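Local atomic coordinates of SusD superfamily protein (Bacteroides thetaiotaomicron VPI-5482, PDB entry 3HDX), a protein that probably binds polysaccharide at the outer membrane, as a SusD-family component of the carbohydrate uptake machinery of this gut bacterium. Residues A[28-33]-A[356-361]; A[35-40]-A[70-75]; A[206-209]-A[215-218]. One frame throughout, in Å; residues are numbered along the deposited sequence.

Each interaction is a small van der Waals contact with no hydrogen bond from one segment to the other. Interaction 1 joins the end of helix 11-30 to a distant strand. Interactions 2 and 3 both fall within the span of chain that it closes. Interaction 2 packs the next helix, 34-41, on helix 67-73, and touches interaction 1 through a probable backbone bond, Leu-29 O with His-35 N. Interaction 3, about 22 Å from interaction 1 between centres, unites consecutive helices. Leucine, isoleucine and alanine carbons make interaction 1; valine meets isoleucine and a cysteine sulfur in interaction 2. Both are core, whereas interaction 3 adds a sulfur-carboxylate approach and reaches an edge at the partly exposed Glu-215.

Interaction 1 of 3, residues A[28-33]-A[356-361]; sequences ALADNN and SSIVFT
Ile-358 reaches from its strand to Leu-29 and Ala-30 at the end of helix 11-30, a long-range tie in the mainly helical SusD fold between a helix near the N-terminus and strand 358-361, which pairs antiparallel with strand 259-261. Followed outward, the isoleucine shows how a branched side chain divides its work. CB stands back from helix 11-30 and sends out two arms. The short arm, CG2, lies 4.1 Å from Leu-29 CD2, methyl against methyl. The long arm passes through CG1, which packs 3.8 Å from CH2 of the Trp-36 indole, a residue of the following helix. Because chi2 is extended at 163°, CD1 is carried farther forward and comes to rest against the end of helix 11-30, 3.7 Å from Leu-29 CB. The same methyl is 4.4 Å from Ala-30 CB, so that a single carbon spans two successive residues.

Leu-29 answers with both ends of its side chain: CB receives the isoleucine tip, while CD2 meets the CG2 branch. The two side chains thus lie at a slant to each other, touching at two pairs of carbons. All three residues are buried; 127 Å² is hidden between the segments, and the side-chain contacts are all carbon to carbon. Phe-120 and Tyr-124 of helix 104-129 and Phe-78 of helix 76-91 also pack on Leu-29; Phe-120 in addition meets the Phe-360 ring edge-to-face, so this one aromatic borders both segments. Ala-30 has Phe-263 as a further neighbour.

The polypeptide turns sharply just after the contact. Asp-31 is the first residue to leave helical geometry, and the turn is held by a backbone hydrogen bond of 2.9 Å from Asn-33 N to Ala-30 O.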
loop_
_atom_site.group_PDB
_atom_site.type_symbol
_atom_site.label_atom_id
_atom_site.label_comp_id
_atom_site.label_asym_id
_atom_site.label_seq_id
_atom_site.Cartn_x
_atom_site.Cartn_y
_atom_site.Cartn_z
ATOM N N ALA A 28 2.903 -8.540 7.925
ATOM C CA ALA A 28 2.988 -9.105 6.571
ATOM C C ALA A 28 3.655 -8.142 5.590
ATOM O O ALA A 28 4.446 -8.536 4.760
ATOM C CB ALA A 28 1.587 -9.513 6.027
ATOM N N LEU A 29 3.304 -6.863 5.724
ATOM C CA LEU A 29 3.837 -5.791 4.857
ATOM C C LEU A 29 5.207 -5.309 5.301
ATOM O O LEU A 29 6.010 -4.887 4.482
ATOM C CB LEU A 29 2.878 -4.585 4.797
ATOM C CG LEU A 29 1.743 -4.715 3.785
ATOM C CD1 LEU A 29 0.858 -5.922 3.999
ATOM C CD2 LEU A 29 0.936 -3.441 3.752
ATOM N N ALA A 30 5.466 -5.359 6.598
ATOM C CA ALA A 30 6.706 -4.794 7.162
ATOM C C ALA A 30 7.866 -5.776 7.233
ATOM O O ALA A 30 9.012 -5.352 7.144
ATOM C CB ALA A 30 6.456 -4.183 8.562
ATOM N N ASP A 31 7.585 -7.066 7.363
ATOM C CA ASP A 31 8.654 -8.039 7.533
ATOM C C ASP A 31 9.598 -8.004 6.319
ATOM O O ASP A 31 9.173 -7.971 5.156
ATOM C CB ASP A 31 8.104 -9.439 7.863
ATOM C CG ASP A 31 7.584 -9.578 9.340
ATOM O OD1 ASP A 31 7.611 -8.620 10.167
ATOM O OD2 ASP A 31 7.103 -10.695 9.656
ATOM N N ASN A 32 10.894 -7.950 6.620
ATOM C CA ASN A 32 11.949 -7.818 5.596
ATOM C C ASN A 32 11.728 -6.636 4.635
ATOM O O ASN A 32 12.218 -6.642 3.503
ATOM C CB ASN A 32 12.125 -9.144 4.840
ATOM C CG ASN A 32 12.611 -10.256 5.768
ATOM O OD1 ASN A 32 11.940 -11.278 5.939
ATOM N ND2 ASN A 32 13.726 -10.009 6.428
ATOM N N ASN A 33 11.041 -5.599 5.131
ATOM C CA ASN A 33 10.726 -4.420 4.335
ATOM C C ASN A 33 9.957 -4.734 3.041
ATOM O O ASN A 33 10.061 -4.008 2.046
ATOM C CB ASN A 33 12.001 -3.593 4.075
ATOM C CG ASN A 33 12.549 -2.993 5.321
ATOM O OD1 ASN A 33 11.783 -2.557 6.172
ATOM N ND2 ASN A 33 13.874 -3.068 5.498
ATOM N N SER A 356 7.682 5.259 11.518
ATOM C CA SER A 356 6.851 5.557 10.369
ATOM C C SER A 356 5.761 4.534 10.093
ATOM O O SER A 356 6.005 3.321 10.127
ATOM C CB SER A 356 7.702 5.668 9.105
ATOM O OG SER A 356 8.577 4.579 8.968
ATOM N N SER A 357 4.576 5.052 9.802
ATOM C CA SER A 357 3.451 4.227 9.398
ATOM C C SER A 357 3.609 3.843 7.934
ATOM O O SER A 357 4.168 4.603 7.124
ATOM C CB SER A 357 2.125 4.994 9.481
ATOM O OG SER A 357 1.765 5.380 10.785
ATOM N N ILE A 358 3.099 2.659 7.616
ATOM C CA ILE A 358 2.835 2.283 6.238
ATOM C C ILE A 358 1.580 3.063 5.804
ATOM O O ILE A 358 0.552 3.073 6.524
ATOM C CB ILE A 358 2.604 0.770 6.097
ATOM C CG1 ILE A 358 3.865 -0.019 6.405
ATOM C CG2 ILE A 358 2.052 0.431 4.681
ATOM C CD1 ILE A 358 3.596 -1.486 6.683
ATOM N N VAL A 359 1.676 3.752 4.665
ATOM C CA VAL A 359 0.537 4.466 4.088
ATOM C C VAL A 359 0.203 3.786 2.778
ATOM O O VAL A 359 0.868 3.994 1.755
ATOM C CB VAL A 359 0.791 5.943 3.904
ATOM C CG1 VAL A 359 -0.434 6.613 3.232
ATOM C CG2 VAL A 359 1.178 6.614 5.276
ATOM N N PHE A 360 -0.796 2.899 2.830
ATOM C CA PHE A 360 -1.204 2.218 1.628
ATOM C C PHE A 360 -1.820 3.186 0.639
ATOM O O PHE A 360 -1.518 3.123 -0.543
ATOM C CB PHE A 360 -2.120 1.036 1.922
ATOM C CG PHE A 360 -2.617 0.362 0.690
ATOM C CD1 PHE A 360 -1.796 -0.502 -0.047
ATOM C CD2 PHE A 360 -3.882 0.629 0.198
ATOM C CE1 PHE A 360 -2.298 -1.109 -1.240
ATOM C CE2 PHE A 360 -4.338 0.021 -0.969
ATOM C CZ PHE A 360 -3.541 -0.805 -1.679
ATOM N N THR A 361 -2.710 4.046 1.134
ATOM C CA THR A 361 -3.360 5.038 0.301
ATOM C C THR A 361 -3.762 6.273 1.081
ATOM O O THR A 361 -3.859 6.295 2.309
ATOM C CB THR A 361 -4.573 4.446 -0.453
ATOM O OG1 THR A 361 -5.025 5.364 -1.466
ATOM C CG2 THR A 361 -5.728 4.070 0.475
#

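Interaction 2 of 3, residues A[35-40]-A[70-75]; sequences HWICGD and KKVSNW
No ring takes part where Cys-38 and Ile-37 meet Val-72; the rings of helix 34-41, His-35 and Trp-36, point away from Val-72. There one face of the Trp-36 indole carries His-35 CB, 3.9 Å above the plane and over its centre, while Trp-36 CE2 lies at the edge of the His-35 imidazole, in its plane. Trp-75, beyond Val-72 in the other segment, meets Tyr-79 and Trp-129 edge-to-face.

The contact itself is a small case of helix-on-helix packing, in which one valine addresses two successive residues with separate methyls. Val-72 CG1 lies against Cys-38 SG at 3.7 Å, and CG2 approaches Ile-37 CG2 more loosely at 4.4 Å. With CG1 anti to the backbone N (chi1 171°), CG2 falls beside that N, and the fork opens toward helix 34-41. Behind the valine, Ser-73 OG turns back to donate to Lys-70 O at 2.8 Å, a bond 33° out of the carbonyl plane that ties the side chain to the last turn of its helix.

Neighbouring elements pack round the three residues: Ile-128 of helix 104-129 on Cys-38, Leu-54 and Val-57 of helix 52-58 on Ile-37, and Trp-458, from a loop, on Val-72.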
loop_
_atom_site.group_PDB
_atom_site.type_symbol
_atom_site.label_atom_id
_atom_site.label_comp_id
_atom_site.label_asym_id
_atom_site.label_seq_id
_atom_site.Cartn_x
_atom_site.Cartn_y
_atom_site.Cartn_z
ATOM N N HIS A 35 6.995 -4.207 1.908
ATOM C CA HIS A 35 6.212 -3.181 1.215
ATOM C C HIS A 35 7.037 -2.381 0.201
ATOM O O HIS A 35 6.631 -2.196 -0.950
ATOM C CB HIS A 35 5.536 -2.269 2.249
ATOM C CG HIS A 35 4.565 -1.283 1.655
ATOM N ND1 HIS A 35 3.418 -1.655 0.982
ATOM C CD2 HIS A 35 4.556 0.073 1.698
ATOM C CE1 HIS A 35 2.770 -0.561 0.611
ATOM N NE2 HIS A 35 3.439 0.499 1.031
ATOM N N TRP A 36 8.239 -2.013 0.625
ATOM C CA TRP A 36 9.152 -1.200 -0.181
ATOM C C TRP A 36 9.962 -2.035 -1.140
ATOM O O TRP A 36 10.241 -1.595 -2.255
ATOM C CB TRP A 36 10.013 -0.306 0.730
ATOM C CG TRP A 36 9.114 0.456 1.654
ATOM C CD1 TRP A 36 8.405 1.588 1.378
ATOM C CD2 TRP A 36 8.724 0.043 2.972
ATOM N NE1 TRP A 36 7.615 1.923 2.452
ATOM C CE2 TRP A 36 7.785 0.989 3.438
ATOM C CE3 TRP A 36 9.070 -1.048 3.806
ATOM C CZ2 TRP A 36 7.190 0.884 4.703
ATOM C CZ3 TRP A 36 8.469 -1.155 5.060
ATOM C CH2 TRP A 36 7.521 -0.201 5.484
ATOM N N ILE A 37 10.374 -3.228 -0.687
ATOM C CA ILE A 37 11.136 -4.157 -1.521
ATOM C C ILE A 37 10.296 -4.556 -2.736
ATOM O O ILE A 37 10.754 -4.477 -3.893
ATOM C CB ILE A 37 11.543 -5.430 -0.705
ATOM C CG1 ILE A 37 12.617 -5.095 0.353
ATOM C CG2 ILE A 37 11.967 -6.562 -1.641
ATOM C CD1 ILE A 37 13.919 -4.631 -0.152
ATOM N N CYS A 38 9.035 -4.913 -2.482
ATOM C CA CYS A 38 8.138 -5.345 -3.551
ATOM C C CYS A 38 7.528 -4.208 -4.356
ATOM O O CYS A 38 7.197 -4.431 -5.538
ATOM C CB CYS A 38 7.016 -6.256 -2.998
ATOM S SG CYS A 38 7.609 -7.744 -2.214
ATOM N N GLY A 39 7.330 -3.045 -3.720
ATOM C CA GLY A 39 6.627 -1.922 -4.323
ATOM C C GLY A 39 7.434 -0.777 -4.887
ATOM O O GLY A 39 6.998 -0.140 -5.819
ATOM N N ASP A 40 8.573 -0.473 -4.271
ATOM C CA ASP A 40 9.437 0.629 -4.680
ATOM C C ASP A 40 10.732 0.187 -5.350
ATOM O O ASP A 40 11.171 0.791 -6.323
ATOM C CB ASP A 40 9.824 1.521 -3.489
ATOM C CG ASP A 40 8.729 2.442 -3.075
ATOM O OD1 ASP A 40 8.371 3.343 -3.842
ATOM O OD2 ASP A 40 8.219 2.285 -1.974
ATOM N N LYS A 70 14.509 -15.255 -0.702
ATOM C CA LYS A 70 13.805 -16.442 -0.242
ATOM C C LYS A 70 12.763 -16.090 0.841
ATOM O O LYS A 70 11.621 -16.569 0.811
ATOM C CB LYS A 70 14.817 -17.489 0.264
ATOM C CG LYS A 70 15.749 -17.983 -0.832
ATOM C CD LYS A 70 16.666 -19.069 -0.353
ATOM C CE LYS A 70 17.576 -19.453 -1.497
ATOM N NZ LYS A 70 18.145 -18.228 -2.074
ATOM N N LYS A 71 13.154 -15.258 1.798
ATOM C CA LYS A 71 12.266 -14.824 2.892
ATOM C C LYS A 71 11.067 -14.014 2.411
ATOM O O LYS A 71 9.919 -14.245 2.820
ATOM C CB LYS A 71 13.053 -13.991 3.903
ATOM C CG LYS A 71 14.049 -14.809 4.738
ATOM C CD LYS A 71 14.899 -13.842 5.550
ATOM C CE LYS A 71 15.608 -14.476 6.747
ATOM N NZ LYS A 71 16.649 -13.424 7.192
ATOM N N VAL A 72 11.319 -13.056 1.544
ATOM C CA VAL A 72 10.198 -12.245 1.010
ATOM C C VAL A 72 9.226 -13.128 0.224
ATOM O O VAL A 72 8.017 -12.951 0.343
ATOM C CB VAL A 72 10.705 -11.097 0.125
ATOM C CG1 VAL A 72 9.569 -10.387 -0.610
ATOM C CG2 VAL A 72 11.476 -10.099 0.979
ATOM N N SER A 73 9.764 -14.122 -0.492
ATOM C CA SER A 73 8.990 -14.992 -1.362
ATOM C C SER A 73 8.106 -15.993 -0.634
ATOM O O SER A 73 7.252 -16.572 -1.278
ATOM C CB SER A 73 9.880 -15.771 -2.356
ATOM O OG SER A 73 10.502 -16.884 -1.764
ATOM N N ASN A 74 8.307 -16.199 0.664
ATOM C CA ASN A 74 7.481 -17.116 1.459
ATOM C C ASN A 74 6.246 -16.335 1.912
ATOM O O ASN A 74 6.370 -15.388 2.656
ATOM C CB ASN A 74 8.303 -17.636 2.658
ATOM C CG ASN A 74 7.549 -18.667 3.484
ATOM O OD1 ASN A 74 6.385 -18.470 3.813
ATOM N ND2 ASN A 74 8.222 -19.764 3.847
ATOM N N TRP A 75 5.065 -16.795 1.492
ATOM C CA TRP A 75 3.803 -16.116 1.783
ATOM C C TRP A 75 3.157 -16.409 3.155
ATOM O O TRP A 75 2.056 -15.978 3.408
ATOM C CB TRP A 75 2.787 -16.314 0.626
ATOM C CG TRP A 75 2.432 -17.744 0.346
ATOM C CD1 TRP A 75 2.283 -18.793 1.249
ATOM C CD2 TRP A 75 2.146 -18.293 -0.938
ATOM N NE1 TRP A 75 1.929 -19.936 0.583
ATOM C CE2 TRP A 75 1.816 -19.660 -0.748
ATOM C CE3 TRP A 75 2.124 -17.768 -2.243
ATOM C CZ2 TRP A 75 1.503 -20.495 -1.804
ATOM C CZ3 TRP A 75 1.791 -18.596 -3.288
ATOM C CH2 TRP A 75 1.519 -19.955 -3.068
#

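Interaction 3 of 3, residues A[206-209]-A[215-218]; sequences ICAW and EAET. With EDO (1,2-ethanediol), chain D.
The backbones of Cys-207 and Ala-216 come close, their CA atoms being 5.2 Å apart where the end of helix 196-209 faces the start of helix 213-226. The side chains between them are small, consistent with so close an approach. Cys-207 CB lies 3.7 Å from Ala-216 N, directly against the main chain of the second helix, and the alanine methyl replies by sitting 4.1 Å from the same CB. That methyl also faces the CB of Ala-208, 4.2 Å away, so it rests between two successive residues of the first helix.

The sulfur of Cys-207 turns away from the alanine methyl and lies against Glu-215. With SG anti to the carbonyl carbon (chi1 -65°), it touches the glutamate at two levels: near the root, with CB at 3.7 Å, and at the carboxylate, with OE1 at 3.5 Å. The latter is a close approach of sulfur and oxygen and not a hydrogen bond. Glu-215 is extended beyond CG and runs along the outer margin of the contact, where it is partly exposed.

Two consecutive helices joined by a short turn form a helical hairpin; the SusD families are grouped with the TPR clan, whose members are built of such helix pairs. In the turn, Asn-212 OD1 accepts a hydrogen bond from Glu-215 N, near the start of the second helix.

Away from the hairpin interface, Trp-209 packs on Phe-123 and Arg-127 of helix 104-129 and on Tyr-432, Val-435 and Arg-436 of helix 430-441. A 1,2-ethanediol molecule, probably from the crystallisation liquor, lies over one face of its indole, with O1 3.4 Å above the plane and over the ring centre. From there O1 donates a hydrogen bond of 3.2 Å to Trp-209 O, and the diol is also hydrogen-bonded to Lys-439 NZ.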
loop_
_atom_site.group_PDB
_atom_site.type_symbol
_atom_site.label_atom_id
_atom_site.label_comp_id
_atom_site.label_asym_id
_atom_site.label_seq_id
_atom_site.Cartn_x
_atom_site.Cartn_y
_atom_site.Cartn_z
ATOM N N ILE A 206 -8.252 -3.068 -6.486
ATOM C CA ILE A 206 -8.461 -4.397 -7.061
ATOM C C ILE A 206 -8.991 -4.206 -8.486
ATOM O O ILE A 206 -8.484 -4.806 -9.441
ATOM C CB ILE A 206 -9.496 -5.235 -6.282
ATOM C CG1 ILE A 206 -8.935 -5.651 -4.914
ATOM C CG2 ILE A 206 -9.906 -6.480 -7.101
ATOM C CD1 ILE A 206 -9.999 -6.153 -3.876
ATOM N N CYS A 207 -9.997 -3.342 -8.618
ATOM C CA CYS A 207 -10.594 -3.112 -9.939
ATOM C C CYS A 207 -9.583 -2.574 -10.941
ATOM O O CYS A 207 -9.521 -3.042 -12.074
ATOM C CB CYS A 207 -11.844 -2.225 -9.838
ATOM S SG CYS A 207 -13.196 -3.002 -8.913
ATOM N N ALA A 208 -8.789 -1.588 -10.547
ATOM C CA ALA A 208 -7.781 -1.065 -11.457
ATOM C C ALA A 208 -6.753 -2.145 -11.866
ATOM O O ALA A 208 -6.364 -2.218 -13.027
ATOM C CB ALA A 208 -7.031 0.147 -10.823
ATOM N N TRP A 209 -6.336 -2.958 -10.895
ATOM C CA TRP A 209 -5.370 -4.070 -11.129
ATOM C C TRP A 209 -5.896 -5.089 -12.135
ATOM O O TRP A 209 -5.121 -5.688 -12.875
ATOM C CB TRP A 209 -4.982 -4.733 -9.817
ATOM C CG TRP A 209 -3.868 -5.737 -9.876
ATOM C CD1 TRP A 209 -3.951 -7.071 -9.635
ATOM C CD2 TRP A 209 -2.493 -5.451 -10.100
ATOM N NE1 TRP A 209 -2.699 -7.655 -9.743
ATOM C CE2 TRP A 209 -1.792 -6.663 -10.026
ATOM C CE3 TRP A 209 -1.791 -4.286 -10.430
ATOM C CZ2 TRP A 209 -0.419 -6.730 -10.185
ATOM C CZ3 TRP A 209 -0.397 -4.362 -10.586
ATOM C CH2 TRP A 209 0.255 -5.582 -10.501
ATOM N N GLU A 215 -15.508 0.391 -12.688
ATOM C CA GLU A 215 -15.691 0.219 -11.246
ATOM C C GLU A 215 -14.626 0.987 -10.453
ATOM O O GLU A 215 -14.941 1.641 -9.420
ATOM C CB GLU A 215 -15.757 -1.249 -10.841
ATOM C CG GLU A 215 -16.997 -1.935 -11.375
ATOM C CD GLU A 215 -17.136 -3.422 -10.928
ATOM O OE1 GLU A 215 -16.404 -3.926 -10.083
ATOM O OE2 GLU A 215 -17.966 -4.138 -11.467
ATOM N N ALA A 216 -13.377 0.999 -10.949
ATOM C CA ALA A 216 -12.333 1.750 -10.261
ATOM C C ALA A 216 -12.696 3.246 -10.177
ATOM O O ALA A 216 -12.464 3.896 -9.161
ATOM C CB ALA A 216 -10.966 1.583 -10.936
ATOM N N GLU A 217 -13.253 3.778 -11.254
ATOM C CA GLU A 217 -13.631 5.196 -11.301
ATOM C C GLU A 217 -14.749 5.472 -10.282
ATOM O O GLU A 217 -14.666 6.446 -9.515
ATOM C CB GLU A 217 -14.036 5.577 -12.738
ATOM C CG GLU A 217 -14.047 7.071 -13.042
ATOM C CD GLU A 217 -15.192 7.832 -12.448
ATOM O OE1 GLU A 217 -16.295 7.235 -12.302
ATOM O OE2 GLU A 217 -14.964 9.058 -12.136
ATOM N N THR A 218 -15.764 4.598 -10.254
ATOM C CA THR A 218 -16.895 4.789 -9.329
ATOM C C THR A 218 -16.458 4.741 -7.865
ATOM O O THR A 218 -16.855 5.573 -7.039
ATOM C CB THR A 218 -17.957 3.700 -9.580
ATOM O OG1 THR A 218 -18.448 3.852 -10.918
ATOM C CG2 THR A 218 -19.096 3.854 -8.574
HETATM C C1 EDO D . -1.730 -8.004 -13.277
HETATM O O1 EDO D . -2.133 -6.634 -13.461
HETATM C C2 EDO D . -1.368 -8.563 -14.639
HETATM O O2 EDO D . -2.496 -8.439 -15.526
#